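PDB 6HOX: binding domain (Hc) of Paraclostridial Mosquitocidal Protein 1 from Paraclostridium bifermentans, which probably mediates targeting of host nerve cells by a clostridial neurotoxin specific for Anopheles mosquitoes, forming the receptor-binding part of its heavy chain. Local coordinates for residues Phe339-Pro350 against Met360-Leu370; Arg392-Asp400 against His430-Val438. One frame throughout, in Å; residues are numbered along the deposited sequence. Where two conformers were deposited one is given.

Interaction 1: residues Phe339-Pro350 against Met360-Leu370; sequences FENYGNLILTLP and MVLNEGRNGDL
Leu362 sets one methyl over the centre of the Phe339 ring: CD2 stands 3.4 Å from the ring centroid and almost on its normal, a CH-pi contact over the face. The other branch, CD1, reaches Tyr342 CE2 at 3.6 Å, so the forked leucine end is shared by two aromatic rings, each crossed at about a right angle. Leu362 and Leu347 share this face of the pair; with CG of Leu362 anti to the carbonyl carbon (chi1 -51°), its fork leans toward the two rings, while Leu347 packs its CD1 on Met360 CB. The bend at chi2 (-62°) brings Met360 SD to 3.6 Å from Leu349 CD2, and the further bend at chi3 lays CE against the Thr348 carbonyl.

On the other face lie Ile346, Thr348, Val361 and Asn363. Thr348 splits its two branches: CG2 rests 3.5 Å from Asn363 CB, while OG1, anti to the backbone N (chi1 -167°), accepts the N-H of Asn367 in a rather bent bond. Asn367 in turn sends ND2 to Leu349 O at 3.0 Å; the acceptor lies in the plane of the amide, but the donor stands well above the carbonyl plane. A water bridges Leu349 O and Gly365 O. Beneath these side chains, paired backbone bonds join Ile346 with Asn363 and Thr348 with Val361, as in a regular antiparallel pair.

At the solvent-exposed end Asn344 ND2 is modelled 2.5 Å from Glu364 OE2, too short to be taken at face value. Arg366 holds Asp369 in a salt bridge and turns NE to Asp336. Strand 345-348 lies between strands 333-339 and 361-363; Tyr342 stacks edge-to-face on Tyr286 and bonds Ser277, and Leu349, Met360 and Leu370 pack on strand 384-388.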
loop_
_atom_site.group_PDB
_atom_site.type_symbol
_atom_site.label_atom_id
_atom_site.label_comp_id
_atom_site.label_asym_id
_atom_site.label_seq_id
_atom_site.Cartn_x
_atom_site.Cartn_y
_atom_site.Cartn_z
ATOM N N PHE A 339 12.688 3.789 -21.390
ATOM C CA PHE A 339 12.433 5.179 -21.140
ATOM C C PHE A 339 11.535 5.736 -22.254
ATOM O O PHE A 339 11.990 5.959 -23.369
ATOM C CB PHE A 339 13.768 5.903 -21.009
ATOM C CG PHE A 339 14.414 5.709 -19.667
ATOM C CD1 PHE A 339 14.752 4.440 -19.214
ATOM C CD2 PHE A 339 14.681 6.797 -18.853
ATOM C CE1 PHE A 339 15.338 4.265 -17.967
ATOM C CE2 PHE A 339 15.260 6.618 -17.604
ATOM C CZ PHE A 339 15.586 5.355 -17.167
ATOM N N GLU A 340 10.272 5.986 -21.899
ATOM C CA GLU A 340 9.185 6.373 -22.787
ATOM C C GLU A 340 9.451 7.723 -23.478
ATOM O O GLU A 340 9.004 7.930 -24.613
ATOM C CB GLU A 340 7.880 6.454 -21.988
ATOM C CG GLU A 340 7.380 5.104 -21.487
ATOM C CD GLU A 340 6.977 4.128 -22.587
ATOM O OE1 GLU A 340 5.932 4.368 -23.236
ATOM O OE2 GLU A 340 7.710 3.127 -22.799
ATOM N N ASN A 341 10.133 8.646 -22.795
ATOM C CA ASN A 341 10.467 9.967 -23.358
ATOM C C ASN A 341 11.318 9.808 -24.631
ATOM O O ASN A 341 11.279 10.650 -25.505
ATOM C CB ASN A 341 11.222 10.866 -22.370
ATOM C CG ASN A 341 10.378 11.403 -21.231
ATOM O OD1 ASN A 341 9.177 11.155 -21.150
ATOM N ND2 ASN A 341 11.007 12.144 -20.335
ATOM N N TYR A 342 12.097 8.727 -24.708
ATOM C CA TYR A 342 13.039 8.488 -25.794
ATOM C C TYR A 342 12.500 7.486 -26.818
ATOM O O TYR A 342 13.023 7.394 -27.926
ATOM C CB TYR A 342 14.358 7.963 -25.233
ATOM C CG TYR A 342 15.145 8.976 -24.443
ATOM C CD1 TYR A 342 16.006 9.848 -25.087
ATOM C CD2 TYR A 342 15.039 9.069 -23.062
ATOM C CE1 TYR A 342 16.753 10.776 -24.381
ATOM C CE2 TYR A 342 15.771 9.998 -22.339
ATOM C CZ TYR A 342 16.631 10.855 -23.006
ATOM O OH TYR A 342 17.381 11.772 -22.343
ATOM N N GLY A 343 11.527 6.674 -26.420
ATOM C CA GLY A 343 10.878 5.752 -27.318
ATOM C C GLY A 343 11.604 4.422 -27.441
ATOM O O GLY A 343 10.960 3.387 -27.407
ATOM N N ASN A 344 12.929 4.439 -27.617
ATOM C CA ASN A 344 13.658 3.210 -27.980
ATOM C C ASN A 344 14.900 2.979 -27.099
ATOM O O ASN A 344 15.710 2.085 -27.400
ATOM C CB ASN A 344 14.041 3.229 -29.465
ATOM C CG ASN A 344 15.050 4.309 -29.816
ATOM O OD1 ASN A 344 15.118 5.349 -29.161
ATOM N ND2 ASN A 344 15.841 4.072 -30.853
ATOM N N LEU A 345 15.077 3.763 -26.030
ATOM C CA LEU A 345 16.230 3.589 -25.160
ATOM C C LEU A 345 15.828 2.798 -23.902
ATOM O O LEU A 345 14.707 2.967 -23.383
ATOM C CB LEU A 345 16.809 4.962 -24.805
ATOM C CG LEU A 345 17.240 5.832 -25.997
ATOM C CD1 LEU A 345 18.082 7.002 -25.516
ATOM C CD2 LEU A 345 18.006 5.023 -27.030
ATOM N N ILE A 346 16.766 1.952 -23.434
ATOM C CA ILE A 346 16.611 1.147 -22.217
ATOM C C ILE A 346 17.785 1.403 -21.260
ATOM O O ILE A 346 18.871 1.889 -21.643
ATOM C CB ILE A 346 16.451 -0.350 -22.545
ATOM C CG1 ILE A 346 17.666 -0.922 -23.279
ATOM C CG2 ILE A 346 15.159 -0.600 -23.314
ATOM C CD1 ILE A 346 17.689 -2.434 -23.314
ATOM N N LEU A 347 17.538 1.100 -19.980
ATOM C CA LEU A 347 18.525 1.241 -18.936
ATOM C C LEU A 347 19.536 0.121 -19.110
ATOM O O LEU A 347 19.165 -1.035 -19.082
ATOM C CB LEU A 347 17.831 1.144 -17.574
ATOM C CG LEU A 347 18.707 1.348 -16.340
ATOM C CD1 LEU A 347 19.189 2.783 -16.268
ATOM C CD2 LEU A 347 17.929 0.981 -15.078
ATOM N N THR A 348 20.802 0.476 -19.327
ATOM C CA THR A 348 21.837 -0.541 -19.519
ATOM C C THR A 348 23.198 0.046 -19.133
ATOM O O THR A 348 23.294 1.187 -18.699
ATOM C CB THR A 348 21.764 -1.091 -20.953
ATOM O OG1 THR A 348 22.558 -2.277 -21.019
ATOM C CG2 THR A 348 22.211 -0.084 -21.994
ATOM N N LEU A 349 24.239 -0.776 -19.242
ATOM C CA LEU A 349 25.594 -0.309 -19.073
ATOM C C LEU A 349 26.149 0.019 -20.448
ATOM O O LEU A 349 25.735 -0.559 -21.458
ATOM C CB LEU A 349 26.454 -1.369 -18.372
ATOM C CG LEU A 349 26.224 -1.510 -16.867
ATOM C CD1 LEU A 349 26.694 -2.861 -16.362
ATOM C CD2 LEU A 349 26.900 -0.398 -16.107
ATOM N N PRO A 350 27.129 0.940 -20.519
ATOM C CA PRO A 350 27.831 1.192 -21.772
ATOM C C PRO A 350 28.849 0.069 -22.021
ATOM O O PRO A 350 29.255 -0.659 -21.086
ATOM C CB PRO A 350 28.504 2.540 -21.503
ATOM C CG PRO A 350 28.829 2.484 -20.021
ATOM C CD PRO A 350 27.686 1.707 -19.394
ATOM N N MET A 360 25.141 3.637 -15.127
ATOM C CA MET A 360 24.170 3.216 -16.110
ATOM C C MET A 360 23.963 4.359 -17.099
ATOM O O MET A 360 24.081 5.511 -16.716
ATOM C CB MET A 360 22.826 2.852 -15.470
ATOM C CG MET A 360 22.931 1.841 -14.341
ATOM S SD MET A 360 23.588 0.220 -14.829
ATOM C CE MET A 360 22.237 -0.436 -15.799
ATOM N N VAL A 361 23.613 3.997 -18.338
ATOM C CA VAL A 361 23.284 4.896 -19.398
ATOM C C VAL A 361 21.945 4.448 -19.989
ATOM O O VAL A 361 21.425 3.398 -19.607
ATOM C CB VAL A 361 24.401 4.918 -20.471
ATOM C CG1 VAL A 361 25.718 5.416 -19.893
ATOM C CG2 VAL A 361 24.588 3.551 -21.119
ATOM N N LEU A 362 21.389 5.273 -20.886
ATOM C CA LEU A 362 20.236 4.935 -21.691
ATOM C C LEU A 362 20.718 4.678 -23.118
ATOM O O LEU A 362 21.306 5.549 -23.729
ATOM C CB LEU A 362 19.218 6.081 -21.669
ATOM C CG LEU A 362 18.829 6.585 -20.286
ATOM C CD1 LEU A 362 17.832 7.721 -20.400
ATOM C CD2 LEU A 362 18.266 5.457 -19.423
ATOM N N ASN A 363 20.451 3.474 -23.628
ATOM C CA ASN A 363 21.021 3.027 -24.872
ATOM C C ASN A 363 19.995 2.154 -25.583
ATOM O O ASN A 363 19.232 1.469 -24.927
ATOM C CB ASN A 363 22.316 2.249 -24.634
ATOM C CG ASN A 363 23.302 2.339 -25.779
ATOM O OD1 ASN A 363 23.913 3.375 -25.989
ATOM N ND2 ASN A 363 23.503 1.245 -26.487
ATOM N N GLU A 364 19.999 2.205 -26.919
ATOM C CA GLU A 364 19.211 1.322 -27.752
ATOM C C GLU A 364 19.782 -0.097 -27.652
ATOM O O GLU A 364 19.048 -1.067 -27.692
ATOM C CB GLU A 364 19.227 1.806 -29.201
ATOM C CG GLU A 364 18.350 0.968 -30.105
ATOM C CD GLU A 364 17.799 1.685 -31.326
ATOM O OE1 GLU A 364 18.613 2.214 -32.117
ATOM O OE2 GLU A 364 16.557 1.716 -31.478
ATOM N N GLY A 365 21.106 -0.180 -27.510
ATOM C CA GLY A 365 21.845 -1.434 -27.427
ATOM C C GLY A 365 21.842 -2.033 -26.024
ATOM O O GLY A 365 22.553 -1.551 -25.123
ATOM N N ARG A 366 21.051 -3.101 -25.876
ATOM C CA ARG A 366 21.008 -3.983 -24.712
ATOM C C ARG A 366 22.409 -4.548 -24.455
ATOM O O ARG A 366 23.006 -5.155 -25.342
ATOM C CB ARG A 366 19.998 -5.101 -24.991
ATOM C CG ARG A 366 19.479 -5.844 -23.771
ATOM C CD ARG A 366 18.179 -6.551 -24.105
ATOM N NE ARG A 366 17.644 -7.241 -22.943
ATOM C CZ ARG A 366 18.049 -8.430 -22.497
ATOM N NH1 ARG A 366 18.933 -9.146 -23.181
ATOM N NH2 ARG A 366 17.569 -8.900 -21.358
ATOM N N ASN A 367 22.924 -4.319 -23.245
ATOM C CA ASN A 367 24.259 -4.711 -22.837
ATOM C C ASN A 367 24.196 -5.351 -21.441
ATOM O O ASN A 367 24.432 -4.690 -20.433
ATOM C CB ASN A 367 25.221 -3.522 -22.832
ATOM C CG ASN A 367 26.616 -3.925 -22.415
ATOM O OD1 ASN A 367 26.978 -5.088 -22.547
ATOM N ND2 ASN A 367 27.406 -2.987 -21.925
ATOM N N GLY A 368 23.899 -6.651 -21.412
ATOM C CA GLY A 368 23.685 -7.393 -20.190
ATOM C C GLY A 368 22.201 -7.594 -19.957
ATOM O O GLY A 368 21.400 -7.299 -20.845
ATOM N N ASP A 369 21.851 -8.112 -18.770
ATOM C CA ASP A 369 20.474 -8.414 -18.412
ATOM C C ASP A 369 20.147 -7.717 -17.090
ATOM O O ASP A 369 21.013 -7.555 -16.248
ATOM C CB ASP A 369 20.241 -9.924 -18.309
ATOM C CG ASP A 369 20.531 -10.659 -19.608
ATOM O OD1 ASP A 369 21.703 -10.997 -19.841
ATOM O OD2 ASP A 369 19.589 -10.844 -20.395
ATOM N N LEU A 370 18.896 -7.261 -16.989
ATOM C CA LEU A 370 18.274 -6.780 -15.774
ATOM C C LEU A 370 17.300 -7.851 -15.302
ATOM O O LEU A 370 16.550 -8.402 -16.104
ATOM C CB LEU A 370 17.515 -5.478 -16.039
ATOM C CG LEU A 370 18.279 -4.193 -15.767
ATOM C CD1 LEU A 370 19.598 -4.211 -16.504
ATOM C CD2 LEU A 370 17.439 -2.977 -16.147
HETATM O O HOH W 1 24.977 0.150 -24.090
#

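Interaction 2: residues Arg392-Asp400 against His430-Val438; sequences RNGLLSIAD and HTKTNWYFV
Leu396 overlaps one face of the Trp435 indole, crossing it at about a right angle, with CD2 3.9 Å from the centroid of the five-membered ring in an off-centre CH-pi contact. CG, anti to the backbone N (chi1 -179°), lies beside the indole, and chi2 of 72° turns CD2 over it, while the carbonyl of the same residue meets the ring's edge. There NE1 donates to Leu396 O at 3.0 Å in a nearly straight bond (172°); the oxygen lies in the indole plane, though the nitrogen stands above the carbonyl plane. Face and edge are therefore both engaged by one residue, which restricts the rotation of the indole. A water within hydrogen-bonding distance of Leu396 O and Thr433 O lies at the same edge. Farther along, Ile398 CG2 reaches Trp435 CH2 at 4.0 Å.

Ser397 OG makes a weak bond to Lys432 O, which also accepts from Asn267. The Lys432 chain bends at chi3 to bring NZ weakly to Ile398 O, its stronger partner being Tyr418 OH. This buried contact joins strand 394-398 to Lys432, Thr433 and Trp435, as interior packing of the C-terminal beta-trefoil of clostridial neurotoxin receptor-binding domains.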
loop_
_atom_site.group_PDB
_atom_site.type_symbol
_atom_site.label_atom_id
_atom_site.label_comp_id
_atom_site.label_asym_id
_atom_site.label_seq_id
_atom_site.Cartn_x
_atom_site.Cartn_y
_atom_site.Cartn_z
ATOM N N ARG A 392 30.539 -6.158 -14.686
ATOM C CA ARG A 392 29.946 -5.189 -13.756
ATOM C C ARG A 392 28.617 -5.710 -13.187
ATOM O O ARG A 392 27.641 -4.974 -13.067
ATOM C CB ARG A 392 29.788 -3.840 -14.458
ATOM C CG ARG A 392 31.111 -3.162 -14.800
ATOM C CD ARG A 392 30.958 -2.075 -15.851
ATOM N NE ARG A 392 30.613 -2.607 -17.163
ATOM C CZ ARG A 392 30.538 -1.871 -18.272
ATOM N NH1 ARG A 392 30.762 -0.568 -18.211
ATOM N NH2 ARG A 392 30.245 -2.431 -19.429
ATOM N N ASN A 393 28.611 -6.975 -12.764
ATOM C CA ASN A 393 27.481 -7.531 -12.014
ATOM C C ASN A 393 27.263 -6.676 -10.773
ATOM O O ASN A 393 28.227 -6.266 -10.155
ATOM C CB ASN A 393 27.734 -8.963 -11.563
ATOM C CG ASN A 393 27.796 -9.930 -12.718
ATOM O OD1 ASN A 393 27.050 -9.805 -13.681
ATOM N ND2 ASN A 393 28.694 -10.892 -12.624
ATOM N N GLY A 394 26.000 -6.414 -10.432
ATOM C CA GLY A 394 25.685 -5.662 -9.209
ATOM C C GLY A 394 24.191 -5.480 -8.997
ATOM O O GLY A 394 23.378 -5.991 -9.745
ATOM N N LEU A 395 23.849 -4.757 -7.928
ATOM C CA LEU A 395 22.494 -4.290 -7.693
ATOM C C LEU A 395 22.440 -2.828 -8.116
ATOM O O LEU A 395 23.379 -2.054 -7.866
ATOM C CB LEU A 395 22.112 -4.428 -6.213
ATOM C CG LEU A 395 22.034 -5.853 -5.676
ATOM C CD1 LEU A 395 21.719 -5.869 -4.180
ATOM C CD2 LEU A 395 20.999 -6.664 -6.430
ATOM N N LEU A 396 21.341 -2.473 -8.773
ATOM C CA LEU A 396 21.125 -1.111 -9.188
ATOM C C LEU A 396 20.971 -0.243 -7.936
ATOM O O LEU A 396 20.167 -0.544 -7.032
ATOM C CB LEU A 396 19.888 -1.035 -10.078
ATOM C CG LEU A 396 19.580 0.364 -10.604
ATOM C CD1 LEU A 396 20.601 0.771 -11.665
ATOM C CD2 LEU A 396 18.171 0.429 -11.139
ATOM N N SER A 397 21.777 0.816 -7.889
ATOM C CA SER A 397 21.757 1.770 -6.812
ATOM C C SER A 397 22.008 3.183 -7.366
ATOM O O SER A 397 22.084 3.383 -8.576
ATOM C CB SER A 397 22.748 1.393 -5.756
ATOM O OG SER A 397 22.457 2.080 -4.548
ATOM N N ILE A 398 22.045 4.156 -6.458
ATOM C CA ILE A 398 22.396 5.537 -6.748
ATOM C C ILE A 398 23.759 5.786 -6.110
ATOM O O ILE A 398 24.011 5.290 -5.010
ATOM C CB ILE A 398 21.332 6.534 -6.248
ATOM C CG1 ILE A 398 20.887 6.232 -4.815
ATOM C CG2 ILE A 398 20.154 6.569 -7.211
ATOM C CD1 ILE A 398 20.116 7.346 -4.156
ATOM N N ALA A 399 24.631 6.489 -6.845
ATOM C CA ALA A 399 26.026 6.698 -6.443
ATOM C C ALA A 399 26.096 7.837 -5.418
ATOM O O ALA A 399 25.842 8.999 -5.772
ATOM C CB ALA A 399 26.870 6.973 -7.663
ATOM N N ASP A 400 26.461 7.469 -4.178
ATOM C CA ASP A 400 26.282 8.246 -2.918
ATOM C C ASP A 400 24.801 8.592 -2.719
ATOM O O ASP A 400 24.313 8.642 -1.583
ATOM C CB ASP A 400 27.161 9.497 -2.880
ATOM C CG ASP A 400 28.620 9.195 -3.150
ATOM O OD1 ASP A 400 29.090 8.132 -2.697
ATOM O OD2 ASP A 400 29.266 10.014 -3.831
ATOM N N HIS A 430 20.862 -0.604 2.092
ATOM C CA HIS A 430 19.629 -1.335 1.763
ATOM C C HIS A 430 18.646 -0.361 1.105
ATOM O O HIS A 430 18.127 -0.663 0.044
ATOM C CB HIS A 430 19.001 -2.059 2.974
ATOM C CG HIS A 430 19.477 -3.461 3.192
ATOM N ND1 HIS A 430 19.445 -4.070 4.435
ATOM C CD2 HIS A 430 20.021 -4.369 2.350
ATOM C CE1 HIS A 430 19.945 -5.288 4.349
ATOM N NE2 HIS A 430 20.304 -5.498 3.078
ATOM N N THR A 431 18.432 0.815 1.719
ATOM C CA THR A 431 17.488 1.835 1.244
ATOM C C THR A 431 17.820 2.259 -0.205
ATOM O O THR A 431 16.913 2.371 -1.028
ATOM C CB THR A 431 17.432 3.010 2.240
ATOM O OG1 THR A 431 16.900 2.565 3.493
ATOM C CG2 THR A 431 16.565 4.157 1.786
ATOM N N LYS A 432 19.113 2.479 -0.513
ATOM C CA LYS A 432 19.577 2.916 -1.841
ATOM C C LYS A 432 19.401 1.844 -2.930
ATOM O O LYS A 432 19.544 2.170 -4.134
ATOM C CB LYS A 432 21.076 3.233 -1.847
ATOM C CG LYS A 432 21.524 4.390 -0.976
ATOM C CD LYS A 432 22.870 4.946 -1.369
ATOM C CE LYS A 432 24.032 4.024 -1.081
ATOM N NZ LYS A 432 25.152 4.280 -2.028
ATOM N N THR A 433 19.160 0.589 -2.539
ATOM C CA THR A 433 19.016 -0.536 -3.481
ATOM C C THR A 433 17.547 -0.953 -3.668
ATOM O O THR A 433 17.265 -1.881 -4.420
ATOM C CB THR A 433 19.872 -1.738 -3.062
ATOM O OG1 THR A 433 19.467 -2.195 -1.769
ATOM C CG2 THR A 433 21.350 -1.407 -3.037
ATOM N N ASN A 434 16.619 -0.219 -3.053
ATOM C CA ASN A 434 15.186 -0.501 -3.166
ATOM C C ASN A 434 14.559 0.511 -4.116
ATOM O O ASN A 434 14.781 1.702 -3.978
ATOM C CB ASN A 434 14.484 -0.443 -1.813
ATOM C CG ASN A 434 14.871 -1.576 -0.891
ATOM O OD1 ASN A 434 15.112 -2.693 -1.338
ATOM N ND2 ASN A 434 14.869 -1.311 0.404
ATOM N N TRP A 435 13.782 -0.003 -5.073
ATOM C CA TRP A 435 13.181 0.754 -6.135
ATOM C C TRP A 435 11.663 0.567 -6.110
ATOM O O TRP A 435 11.183 -0.549 -5.898
ATOM C CB TRP A 435 13.768 0.302 -7.472
ATOM C CG TRP A 435 15.205 0.698 -7.620
ATOM C CD1 TRP A 435 16.298 -0.062 -7.338
ATOM C CD2 TRP A 435 15.704 1.985 -8.024
ATOM N NE1 TRP A 435 17.443 0.649 -7.577
ATOM C CE2 TRP A 435 17.114 1.909 -7.990
ATOM C CE3 TRP A 435 15.102 3.192 -8.411
ATOM C CZ2 TRP A 435 17.929 2.986 -8.345
ATOM C CZ3 TRP A 435 15.908 4.253 -8.769
ATOM C CH2 TRP A 435 17.303 4.154 -8.726
ATOM N N TYR A 436 10.946 1.673 -6.340
ATOM C CA TYR A 436 9.507 1.697 -6.463
ATOM C C TYR A 436 9.096 2.095 -7.880
ATOM O O TYR A 436 9.746 2.939 -8.538
ATOM C CB TYR A 436 8.864 2.723 -5.525
ATOM C CG TYR A 436 8.988 2.479 -4.049
ATOM C CD1 TYR A 436 8.148 1.605 -3.372
ATOM C CD2 TYR A 436 9.877 3.224 -3.296
ATOM C CE1 TYR A 436 8.212 1.452 -1.995
ATOM C CE2 TYR A 436 9.984 3.046 -1.926
ATOM C CZ TYR A 436 9.144 2.167 -1.268
ATOM O OH TYR A 436 9.270 2.026 0.090
ATOM N N PHE A 437 7.952 1.551 -8.309
ATOM C CA PHE A 437 7.266 1.995 -9.500
ATOM C C PHE A 437 5.889 2.553 -9.106
ATOM O O PHE A 437 5.114 1.867 -8.450
ATOM C CB PHE A 437 7.176 0.834 -10.489
ATOM C CG PHE A 437 8.511 0.372 -11.000
ATOM C CD1 PHE A 437 9.131 1.025 -12.050
ATOM C CD2 PHE A 437 9.178 -0.685 -10.388
ATOM C CE1 PHE A 437 10.382 0.609 -12.496
ATOM C CE2 PHE A 437 10.418 -1.110 -10.847
ATOM C CZ PHE A 437 11.010 -0.472 -11.912
ATOM N N VAL A 438 5.602 3.797 -9.527
ATOM C CA VAL A 438 4.381 4.533 -9.184
ATOM C C VAL A 438 3.615 4.874 -10.465
ATOM O O VAL A 438 4.193 5.425 -11.388
ATOM C CB VAL A 438 4.683 5.856 -8.445
ATOM C CG1 VAL A 438 3.408 6.462 -7.866
ATOM C CG2 VAL A 438 5.722 5.710 -7.357
HETATM O O HOH W 2 18.566 -2.821 -6.595
#

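In the fold
Both contacts belong to the C-terminal, trefoil-family half of the binding domain, and their centres are about 16 Å apart. Interaction 1 is a local hairpin-like pairing that is complete before the chain enters interaction 2, which joins segments 30 residues apart. Arg392, just ahead of strand 394-398 and not itself touching 430-438, ties its segment to interaction 1: its NH2 lies 2.6 Å from Pro350 O, a probable hydrogen bond, and salt-bridges Glu389, while its CB packs 3.8 Å from Leu349 CD1. The direct link is apolar: Met360 CG lies 3.7 Å from Leu396 CD1, so the leucine that covers Trp435 with one methyl touches interaction 1 with the other. Strand 384-388, paired with strand 394-398, lies beside both.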